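Local coordinates for PA0833-PD protein (PDB 6JFW) that probably binds peptidoglycan through its periplasmic OmpA C-like domain, linking the outer membrane of Pseudomonas aeruginosa to the cell wall, at residues R11-T16 and N53-S58; D26-M31 and E134-P139; I67-Y72 and T105-R110. One frame throughout, in Å; residues are numbered along the deposited sequence.

Interaction 1 (R11-T16 and N53-S58); sequences RQMEGT and NNLANS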
loop_
_atom_site.group_PDB
_atom_site.type_symbol
_atom_site.label_atom_id
_atom_site.label_comp_id
_atom_site.label_asym_id
_atom_site.label_seq_id
_atom_site.Cartn_x
_atom_site.Cartn_y
_atom_site.Cartn_z
ATOM N N ARG A 11 9.014 -3.660 -12.893
ATOM C CA ARG A 11 10.439 -3.960 -12.838
ATOM C C ARG A 11 10.998 -3.716 -11.441
ATOM O O ARG A 11 11.675 -4.580 -10.873
ATOM C CB ARG A 11 11.189 -3.126 -13.876
ATOM C CG ARG A 11 12.619 -3.578 -14.086
ATOM C CD ARG A 11 12.996 -3.566 -15.555
ATOM N NE ARG A 11 14.318 -4.148 -15.770
ATOM C CZ ARG A 11 14.551 -5.231 -16.504
ATOM N NH1 ARG A 11 13.551 -5.855 -17.112
ATOM N NH2 ARG A 11 15.789 -5.688 -16.635
ATOM N N GLN A 12 10.709 -2.545 -10.865
ATOM C CA GLN A 12 11.260 -2.204 -9.556
ATOM C C GLN A 12 10.748 -3.123 -8.455
ATOM O O GLN A 12 11.481 -3.413 -7.504
ATOM C CB GLN A 12 10.930 -0.756 -9.200
ATOM C CG GLN A 12 11.659 0.294 -10.007
ATOM C CD GLN A 12 11.154 1.685 -9.692
ATOM O OE1 GLN A 12 9.947 1.928 -9.684
ATOM N NE2 GLN A 12 12.071 2.602 -9.411
ATOM N N MET A 13 9.499 -3.570 -8.546
ATOM C CA MET A 13 8.911 -4.381 -7.488
ATOM C C MET A 13 9.190 -5.869 -7.651
ATOM O O MET A 13 8.734 -6.659 -6.818
ATOM C CB MET A 13 7.399 -4.143 -7.414
ATOM C CG MET A 13 7.002 -2.750 -6.932
ATOM S SD MET A 13 7.685 -2.308 -5.317
ATOM C CE MET A 13 8.883 -1.058 -5.778
ATOM N N GLU A 14 9.917 -6.262 -8.694
ATOM C CA GLU A 14 10.304 -7.656 -8.877
ATOM C C GLU A 14 10.966 -8.199 -7.619
ATOM O O GLU A 14 11.892 -7.590 -7.073
ATOM C CB GLU A 14 11.254 -7.773 -10.075
ATOM C CG GLU A 14 11.704 -9.193 -10.412
ATOM C CD GLU A 14 12.255 -9.302 -11.816
ATOM O OE1 GLU A 14 12.140 -10.387 -12.423
ATOM O OE2 GLU A 14 12.790 -8.290 -12.311
ATOM N N GLY A 15 10.466 -9.335 -7.138
ATOM C CA GLY A 15 11.063 -10.027 -6.015
ATOM C C GLY A 15 10.878 -9.386 -4.657
ATOM O O GLY A 15 11.436 -9.894 -3.678
ATOM N N THR A 16 10.120 -8.292 -4.553
ATOM C CA THR A 16 9.879 -7.657 -3.262
ATOM C C THR A 16 8.680 -8.233 -2.526
ATOM O O THR A 16 8.545 -8.005 -1.318
ATOM C CB THR A 16 9.654 -6.151 -3.432
ATOM O OG1 THR A 16 8.438 -5.929 -4.159
ATOM C CG2 THR A 16 10.813 -5.511 -4.180
ATOM N N ASN A 53 11.624 3.390 -1.125
ATOM C CA ASN A 53 12.440 4.404 -1.787
ATOM C C ASN A 53 12.190 4.412 -3.288
ATOM O O ASN A 53 12.053 5.479 -3.898
ATOM C CB ASN A 53 13.925 4.163 -1.509
ATOM C CG ASN A 53 14.309 4.440 -0.071
ATOM O OD1 ASN A 53 13.567 5.078 0.674
ATOM N ND2 ASN A 53 15.487 3.968 0.322
ATOM N N ASN A 54 12.132 3.227 -3.900
ATOM C CA ASN A 54 11.869 3.141 -5.333
ATOM C C ASN A 54 10.472 3.644 -5.668
ATOM O O ASN A 54 10.280 4.343 -6.671
ATOM C CB ASN A 54 12.050 1.701 -5.814
ATOM C CG ASN A 54 13.500 1.354 -6.071
ATOM O OD1 ASN A 54 14.125 1.897 -6.981
ATOM N ND2 ASN A 54 14.044 0.442 -5.273
ATOM N N LEU A 55 9.481 3.296 -4.843
ATOM C CA LEU A 55 8.123 3.784 -5.065
ATOM C C LEU A 55 8.070 5.305 -5.025
ATOM O O LEU A 55 7.426 5.934 -5.872
ATOM C CB LEU A 55 7.173 3.192 -4.024
ATOM C CG LEU A 55 6.677 1.766 -4.261
ATOM C CD1 LEU A 55 5.741 1.330 -3.145
ATOM C CD2 LEU A 55 5.982 1.679 -5.602
ATOM N N ALA A 56 8.740 5.914 -4.042
ATOM C CA ALA A 56 8.732 7.369 -3.934
ATOM C C ALA A 56 9.333 8.021 -5.172
ATOM O O ALA A 56 8.830 9.044 -5.650
ATOM C CB ALA A 56 9.486 7.806 -2.677
ATOM N N ASN A 57 10.409 7.438 -5.711
ATOM C CA ASN A 57 11.013 7.986 -6.921
ATOM C C ASN A 57 10.057 7.895 -8.102
ATOM O O ASN A 57 9.970 8.826 -8.913
ATOM C CB ASN A 57 12.324 7.262 -7.229
ATOM C CG ASN A 57 13.409 7.568 -6.219
ATOM O OD1 ASN A 57 13.350 8.579 -5.518
ATOM N ND2 ASN A 57 14.408 6.697 -6.138
ATOM N N SER A 58 9.327 6.784 -8.215
ATOM C CA SER A 58 8.351 6.645 -9.291
ATOM C C SER A 58 7.241 7.682 -9.163
ATOM O O SER A 58 6.893 8.357 -10.139
ATOM C CB SER A 58 7.767 5.232 -9.289
ATOM O OG SER A 58 6.760 5.102 -10.278
#

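Interaction 2 (D26-M31 and E134-P139); sequences DIKLIM and EVNLRP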
loop_
_atom_site.group_PDB
_atom_site.type_symbol
_atom_site.label_atom_id
_atom_site.label_comp_id
_atom_site.label_asym_id
_atom_site.label_seq_id
_atom_site.Cartn_x
_atom_site.Cartn_y
_atom_site.Cartn_z
ATOM N N ASP A 26 -6.568 2.640 -13.481
ATOM C CA ASP A 26 -5.749 2.779 -12.286
ATOM C C ASP A 26 -4.660 1.715 -12.208
ATOM O O ASP A 26 -4.742 0.649 -12.823
ATOM C CB ASP A 26 -6.617 2.698 -11.028
ATOM C CG ASP A 26 -7.696 3.757 -10.992
ATOM O OD1 ASP A 26 -7.615 4.719 -11.783
ATOM O OD2 ASP A 26 -8.623 3.629 -10.165
ATOM N N ILE A 27 -3.633 2.028 -11.420
ATOM C CA ILE A 27 -2.616 1.075 -10.998
ATOM C C ILE A 27 -2.756 0.890 -9.495
ATOM O O ILE A 27 -2.831 1.874 -8.750
ATOM C CB ILE A 27 -1.198 1.554 -11.357
ATOM C CG1 ILE A 27 -1.077 1.812 -12.859
ATOM C CG2 ILE A 27 -0.156 0.541 -10.893
ATOM C CD1 ILE A 27 0.262 2.392 -13.268
ATOM N N LYS A 28 -2.799 -0.362 -9.050
ATOM C CA LYS A 28 -2.900 -0.686 -7.634
ATOM C C LYS A 28 -1.692 -1.507 -7.212
ATOM O O LYS A 28 -1.332 -2.480 -7.883
ATOM C CB LYS A 28 -4.187 -1.453 -7.327
ATOM C CG LYS A 28 -4.288 -1.918 -5.884
ATOM C CD LYS A 28 -5.426 -2.901 -5.702
ATOM C CE LYS A 28 -6.776 -2.219 -5.801
ATOM N NZ LYS A 28 -7.876 -3.219 -5.827
ATOM N N LEU A 29 -1.075 -1.115 -6.103
ATOM C CA LEU A 29 0.056 -1.829 -5.524
ATOM C C LEU A 29 -0.390 -2.465 -4.215
ATOM O O LEU A 29 -0.814 -1.759 -3.294
ATOM C CB LEU A 29 1.233 -0.881 -5.296
ATOM C CG LEU A 29 1.621 -0.054 -6.525
ATOM C CD1 LEU A 29 2.450 1.154 -6.132
ATOM C CD2 LEU A 29 2.373 -0.916 -7.520
ATOM N N ILE A 30 -0.307 -3.792 -4.140
ATOM C CA ILE A 30 -0.636 -4.536 -2.928
ATOM C C ILE A 30 0.651 -4.772 -2.156
ATOM O O ILE A 30 1.569 -5.436 -2.651
ATOM C CB ILE A 30 -1.317 -5.876 -3.244
ATOM C CG1 ILE A 30 -2.513 -5.681 -4.174
ATOM C CG2 ILE A 30 -1.741 -6.561 -1.945
ATOM C CD1 ILE A 30 -3.680 -5.029 -3.521
ATOM N N MET A 31 0.715 -4.247 -0.938
ATOM C CA MET A 31 1.873 -4.446 -0.076
ATOM C C MET A 31 1.471 -5.320 1.104
ATOM O O MET A 31 0.822 -4.834 2.044
ATOM C CB MET A 31 2.419 -3.095 0.396
ATOM C CG MET A 31 2.822 -2.200 -0.777
ATOM S SD MET A 31 3.091 -0.455 -0.406
ATOM C CE MET A 31 3.498 -0.516 1.332
ATOM N N GLU A 134 -2.682 -0.938 0.466
ATOM C CA GLU A 134 -2.845 -0.764 -0.968
ATOM C C GLU A 134 -2.557 0.683 -1.343
ATOM O O GLU A 134 -2.985 1.612 -0.651
ATOM C CB GLU A 134 -4.258 -1.160 -1.411
ATOM C CG GLU A 134 -4.539 -2.643 -1.235
ATOM C CD GLU A 134 -5.905 -3.075 -1.745
ATOM O OE1 GLU A 134 -6.647 -2.228 -2.287
ATOM O OE2 GLU A 134 -6.226 -4.277 -1.618
ATOM N N VAL A 135 -1.811 0.867 -2.428
ATOM C CA VAL A 135 -1.534 2.184 -2.992
ATOM C C VAL A 135 -2.222 2.249 -4.346
ATOM O O VAL A 135 -1.820 1.559 -5.290
ATOM C CB VAL A 135 -0.030 2.452 -3.129
ATOM C CG1 VAL A 135 0.200 3.853 -3.687
ATOM C CG2 VAL A 135 0.672 2.278 -1.795
ATOM N N ASN A 136 -3.257 3.074 -4.446
ATOM C CA ASN A 136 -3.987 3.261 -5.692
ATOM C C ASN A 136 -3.502 4.529 -6.381
ATOM O O ASN A 136 -3.458 5.600 -5.764
ATOM C CB ASN A 136 -5.493 3.334 -5.438
ATOM C CG ASN A 136 -6.013 2.134 -4.669
ATOM O OD1 ASN A 136 -5.924 0.998 -5.135
ATOM N ND2 ASN A 136 -6.567 2.382 -3.488
ATOM N N LEU A 137 -3.131 4.401 -7.652
ATOM C CA LEU A 137 -2.709 5.526 -8.481
ATOM C C LEU A 137 -3.794 5.767 -9.524
ATOM O O LEU A 137 -4.002 4.939 -10.418
ATOM C CB LEU A 137 -1.360 5.249 -9.143
ATOM C CG LEU A 137 -0.164 4.898 -8.251
ATOM C CD1 LEU A 137 1.041 4.513 -9.099
ATOM C CD2 LEU A 137 0.187 6.049 -7.324
ATOM N N ARG A 138 -4.483 6.893 -9.406
ATOM C CA ARG A 138 -5.565 7.257 -10.292
ATOM C C ARG A 138 -5.185 8.443 -11.158
ATOM O O ARG A 138 -4.777 9.476 -10.615
ATOM C CB ARG A 138 -6.775 7.611 -9.484
ATOM C CG ARG A 138 -7.773 8.186 -10.332
ATOM C CD ARG A 138 -8.971 8.182 -9.550
ATOM N NE ARG A 138 -9.911 7.264 -10.230
ATOM C CZ ARG A 138 -10.863 6.578 -9.640
ATOM N NH1 ARG A 138 -10.962 6.671 -8.333
ATOM N NH2 ARG A 138 -11.707 5.693 -10.226
ATOM N N PRO A 139 -5.319 8.362 -12.485
ATOM C CA PRO A 139 -4.934 9.501 -13.324
ATOM C C PRO A 139 -5.811 10.709 -13.035
ATOM O O PRO A 139 -6.965 10.585 -12.622
ATOM C CB PRO A 139 -5.146 8.990 -14.756
ATOM C CG PRO A 139 -5.343 7.512 -14.643
ATOM C CD PRO A 139 -5.910 7.271 -13.278
#

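Interaction 3 (I67-Y72 and T105-R110); sequences IEIVGY and TRLSTR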
loop_
_atom_site.group_PDB
_atom_site.type_symbol
_atom_site.label_atom_id
_atom_site.label_comp_id
_atom_site.label_asym_id
_atom_site.label_seq_id
_atom_site.Cartn_x
_atom_site.Cartn_y
_atom_site.Cartn_z
ATOM N N ILE A 67 -2.445 9.772 -5.360
ATOM C CA ILE A 67 -1.935 8.626 -4.627
ATOM C C ILE A 67 -2.835 8.415 -3.419
ATOM O O ILE A 67 -2.934 9.290 -2.550
ATOM C CB ILE A 67 -0.470 8.831 -4.217
ATOM C CG1 ILE A 67 0.366 9.118 -5.467
ATOM C CG2 ILE A 67 0.056 7.611 -3.480
ATOM C CD1 ILE A 67 1.669 9.827 -5.203
ATOM N N GLU A 68 -3.508 7.268 -3.382
ATOM C CA GLU A 68 -4.428 6.914 -2.309
ATOM C C GLU A 68 -3.866 5.705 -1.580
ATOM O O GLU A 68 -3.722 4.632 -2.174
ATOM C CB GLU A 68 -5.821 6.608 -2.863
ATOM C CG GLU A 68 -6.928 6.749 -1.842
ATOM C CD GLU A 68 -8.040 5.733 -2.021
ATOM O OE1 GLU A 68 -7.927 4.869 -2.914
ATOM O OE2 GLU A 68 -9.032 5.803 -1.264
ATOM N N ILE A 69 -3.549 5.876 -0.301
ATOM C CA ILE A 69 -2.967 4.817 0.515
ATOM C C ILE A 69 -4.047 4.302 1.453
ATOM O O ILE A 69 -4.621 5.067 2.237
ATOM C CB ILE A 69 -1.738 5.313 1.288
ATOM C CG1 ILE A 69 -0.697 5.851 0.303
ATOM C CG2 ILE A 69 -1.150 4.189 2.126
ATOM C CD1 ILE A 69 0.344 6.740 0.935
ATOM N N VAL A 70 -4.333 3.007 1.367
ATOM C CA VAL A 70 -5.452 2.402 2.079
ATOM C C VAL A 70 -4.934 1.203 2.861
ATOM O O VAL A 70 -4.320 0.299 2.283
ATOM C CB VAL A 70 -6.574 1.977 1.118
ATOM C CG1 VAL A 70 -7.735 1.429 1.895
ATOM C CG2 VAL A 70 -7.016 3.152 0.255
ATOM N N GLY A 71 -5.181 1.197 4.168
ATOM C CA GLY A 71 -4.810 0.087 5.022
ATOM C C GLY A 71 -5.972 -0.869 5.222
ATOM O O GLY A 71 -7.131 -0.462 5.257
ATOM N N TYR A 72 -5.648 -2.156 5.343
ATOM C CA TYR A 72 -6.650 -3.193 5.539
ATOM C C TYR A 72 -6.187 -4.159 6.619
ATOM O O TYR A 72 -4.992 -4.302 6.884
ATOM C CB TYR A 72 -6.924 -3.993 4.259
ATOM C CG TYR A 72 -7.519 -3.215 3.112
ATOM C CD1 TYR A 72 -6.704 -2.578 2.187
ATOM C CD2 TYR A 72 -8.895 -3.145 2.933
ATOM C CE1 TYR A 72 -7.241 -1.880 1.127
ATOM C CE2 TYR A 72 -9.442 -2.445 1.874
ATOM C CZ TYR A 72 -8.610 -1.815 0.975
ATOM O OH TYR A 72 -9.148 -1.117 -0.081
ATOM N N THR A 105 0.554 16.873 -0.554
ATOM C CA THR A 105 -0.730 17.255 -1.131
ATOM C C THR A 105 -1.216 16.265 -2.188
ATOM O O THR A 105 -2.400 16.283 -2.534
ATOM C CB THR A 105 -0.615 18.680 -1.700
ATOM O OG1 THR A 105 -0.350 19.591 -0.627
ATOM C CG2 THR A 105 -1.891 19.132 -2.407
ATOM N N ARG A 106 -0.353 15.380 -2.682
ATOM C CA ARG A 106 -0.790 14.360 -3.625
ATOM C C ARG A 106 -1.306 13.099 -2.944
ATOM O O ARG A 106 -1.834 12.216 -3.629
ATOM C CB ARG A 106 0.354 13.993 -4.574
ATOM C CG ARG A 106 0.705 15.089 -5.560
ATOM C CD ARG A 106 1.807 14.641 -6.494
ATOM N NE ARG A 106 1.442 13.429 -7.219
ATOM C CZ ARG A 106 2.317 12.639 -7.829
ATOM N NH1 ARG A 106 3.610 12.934 -7.794
ATOM N NH2 ARG A 106 1.905 11.553 -8.469
ATOM N N LEU A 107 -1.184 13.005 -1.624
ATOM C CA LEU A 107 -1.471 11.788 -0.880
ATOM C C LEU A 107 -2.763 11.925 -0.089
ATOM O O LEU A 107 -3.050 12.986 0.474
ATOM C CB LEU A 107 -0.329 11.460 0.088
ATOM C CG LEU A 107 0.860 10.619 -0.373
ATOM C CD1 LEU A 107 1.317 11.015 -1.758
ATOM C CD2 LEU A 107 1.991 10.774 0.621
ATOM N N SER A 108 -3.535 10.845 -0.050
ATOM C CA SER A 108 -4.617 10.681 0.909
ATOM C C SER A 108 -4.502 9.286 1.504
ATOM O O SER A 108 -4.035 8.355 0.842
ATOM C CB SER A 108 -5.999 10.880 0.266
ATOM O OG SER A 108 -6.305 9.837 -0.642
ATOM N N THR A 109 -4.889 9.148 2.770
ATOM C CA THR A 109 -4.778 7.855 3.431
ATOM C C THR A 109 -6.060 7.523 4.173
ATOM O O THR A 109 -6.720 8.405 4.731
ATOM C CB THR A 109 -3.601 7.791 4.416
ATOM O OG1 THR A 109 -4.001 8.322 5.685
ATOM C CG2 THR A 109 -2.413 8.573 3.894
ATOM N N ARG A 110 -6.399 6.236 4.166
ATOM C CA ARG A 110 -7.535 5.704 4.897
ATOM C C ARG A 110 -7.133 4.397 5.552
ATOM O O ARG A 110 -6.215 3.708 5.096
ATOM C CB ARG A 110 -8.735 5.454 3.979
ATOM C CG ARG A 110 -8.779 6.369 2.783
ATOM C CD ARG A 110 -9.978 6.086 1.895
ATOM N NE ARG A 110 -11.147 5.671 2.658
ATOM C CZ ARG A 110 -11.787 4.522 2.467
ATOM N NH1 ARG A 110 -12.838 4.218 3.203
ATOM N NH2 ARG A 110 -11.375 3.677 1.536
HETATM O O HOH W 1 -5.570 11.035 -3.123
HETATM O O HOH W 2 -8.716 8.428 -0.073
#

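Interaction 1 (R11-T16 and N53-S58)
M13 and L55 make the apolar part of this contact: the methyl CE of M13 ends 3.9 Å from CG of L55, and the two side chains cross at about a right angle. The M13 chain is folded twice, at chi2 (-56°) and again at chi3, which brings its methyl end to the leucine although its CB does not start in that direction. L55 also packs on L9 of helix 3-12, and M13 on V18. The contact thus sets the C-terminal end of helix 3-12, with M13 just after it, against helix 49-61, a helix within the OmpA family region of this periplasmic domain. The polar part belongs to Q12, whose extended chain crosses that of N54 at a slant, the two amide planes 65° apart; its NE2 comes 3.3 Å from OD1 of N54. Further along, OE1 of Q12 stands 4.0 Å from CB of S58, whose hydroxyl is hydrogen-bonded to Q5. Within 11-16 the chain reverses in a type II beta turn from M13 to T16, with G15 at positive phi. Here M13 O accepts two bonds from the same face of its carbonyl plane, from T16 OG1 at 2.8 Å and from T16 N at 3.1 Å.

Interaction 2 (D26-M31 and E134-P139)
Strands 26-32 and 132-139 are antiparallel neighbours in the mixed sheet of this OmpA C-like domain, and I27 with L137 and L29 with V135 are hydrogen-bonded pairs. At the first, L137 N bonds I27 O at 2.8 Å, and I27 N returns a bond to L137 O. L29 and V135 exchange two more, L29 N to V135 O at 2.9 Å and V135 N to L29 O. Between and beyond them K28-N136 and I30-E134 are non-hydrogen-bonded pairs, where CA-H groups approach carbonyls, as E134 CA does L29 O at 3.2 Å. Polar groups gather on the K28, I30, E134 and N136 face. K28 lies alongside N136, pointing the same way, its CE 3.4 Å from N136 OD1. The methylene CE of K28 also lies 3.5 Å from E134 OE1, nearer than the ammonium, so K28 NZ to E134 OE1, at 3.9 Å, is a long salt bridge. The other carboxylate oxygen, OE2, is salt-bridged to R132, while N136 ND2 bonds E68. CD1 of I30 packs against the E134 carboxylate. At the strand end D26 OD2 sits over one face of the R138 guanidinium, the two planes 87° apart, in a long salt bridge of 3.7 Å to NH2 that rests on charge alone. On the reverse face L29 CD1 meets V135 CB at 4.1 Å. This apolar side is covered by L55 and F59 of helix 49-61, while strands 19-23 and 65-72 flank the pair within the sheet.

Interaction 3 (I67-Y72 and T105-R110)
I67 and L107 lie side by side, pointing the same way, with CD1 of I67 3.7 Å from CD1 of L107. CD1 of I69 comes up to CG of L107. The I67 methyl CD1 also rests over one face of the R106 guanidinium, offset toward its rim. On the other side of the sheet CD of R110 is 3.3 Å from E68 OE2. S108 OG, placed by chi1 (68°) between its own backbone N and carbonyl carbon, stands 3.4 Å from E68 CG. Two waters serve this hydroxyl: one also donates to I67 O, the other to E68 OE2.

Backbone bonds set this register. I67 N bonds R106 O, S108 N bonds I67 O, I69 N bonds S108 O at 2.8 Å, R110 N bonds I69 O, and G71 N bonds R110 O at 2.9 Å. Further out, the R106 guanidinium is fixed by the carbonyls of F59, Y62 and N65, and E68 OE1 by N136. I69 and T109 pack on A94 of helix 79-99. That helix joins the two parallel strands, so the contact closes the beta-alpha-beta unit within the OmpA family region.

Interactions 2 and 3 are neighbours in one mixed sheet, their centres 10 Å apart: strands 132-139 and 65-72 run side by side, with E134 N to V70 O and N136 N to E68 O probable hydrogen bonds between them. Along the chain, interaction 3 is nested inside the loop that interaction 2 closes. Interaction 1 lies 13 Å from interaction 2, centre to centre, and 18 Å from interaction 3. It touches only the former, through L55 against L29 and M31, and its segments alternate with those of interaction 2. Helix 49-61 thus ties the N-terminal helix 3-12 to the sheet in the OmpA C-like domain that probably binds peptidoglycan.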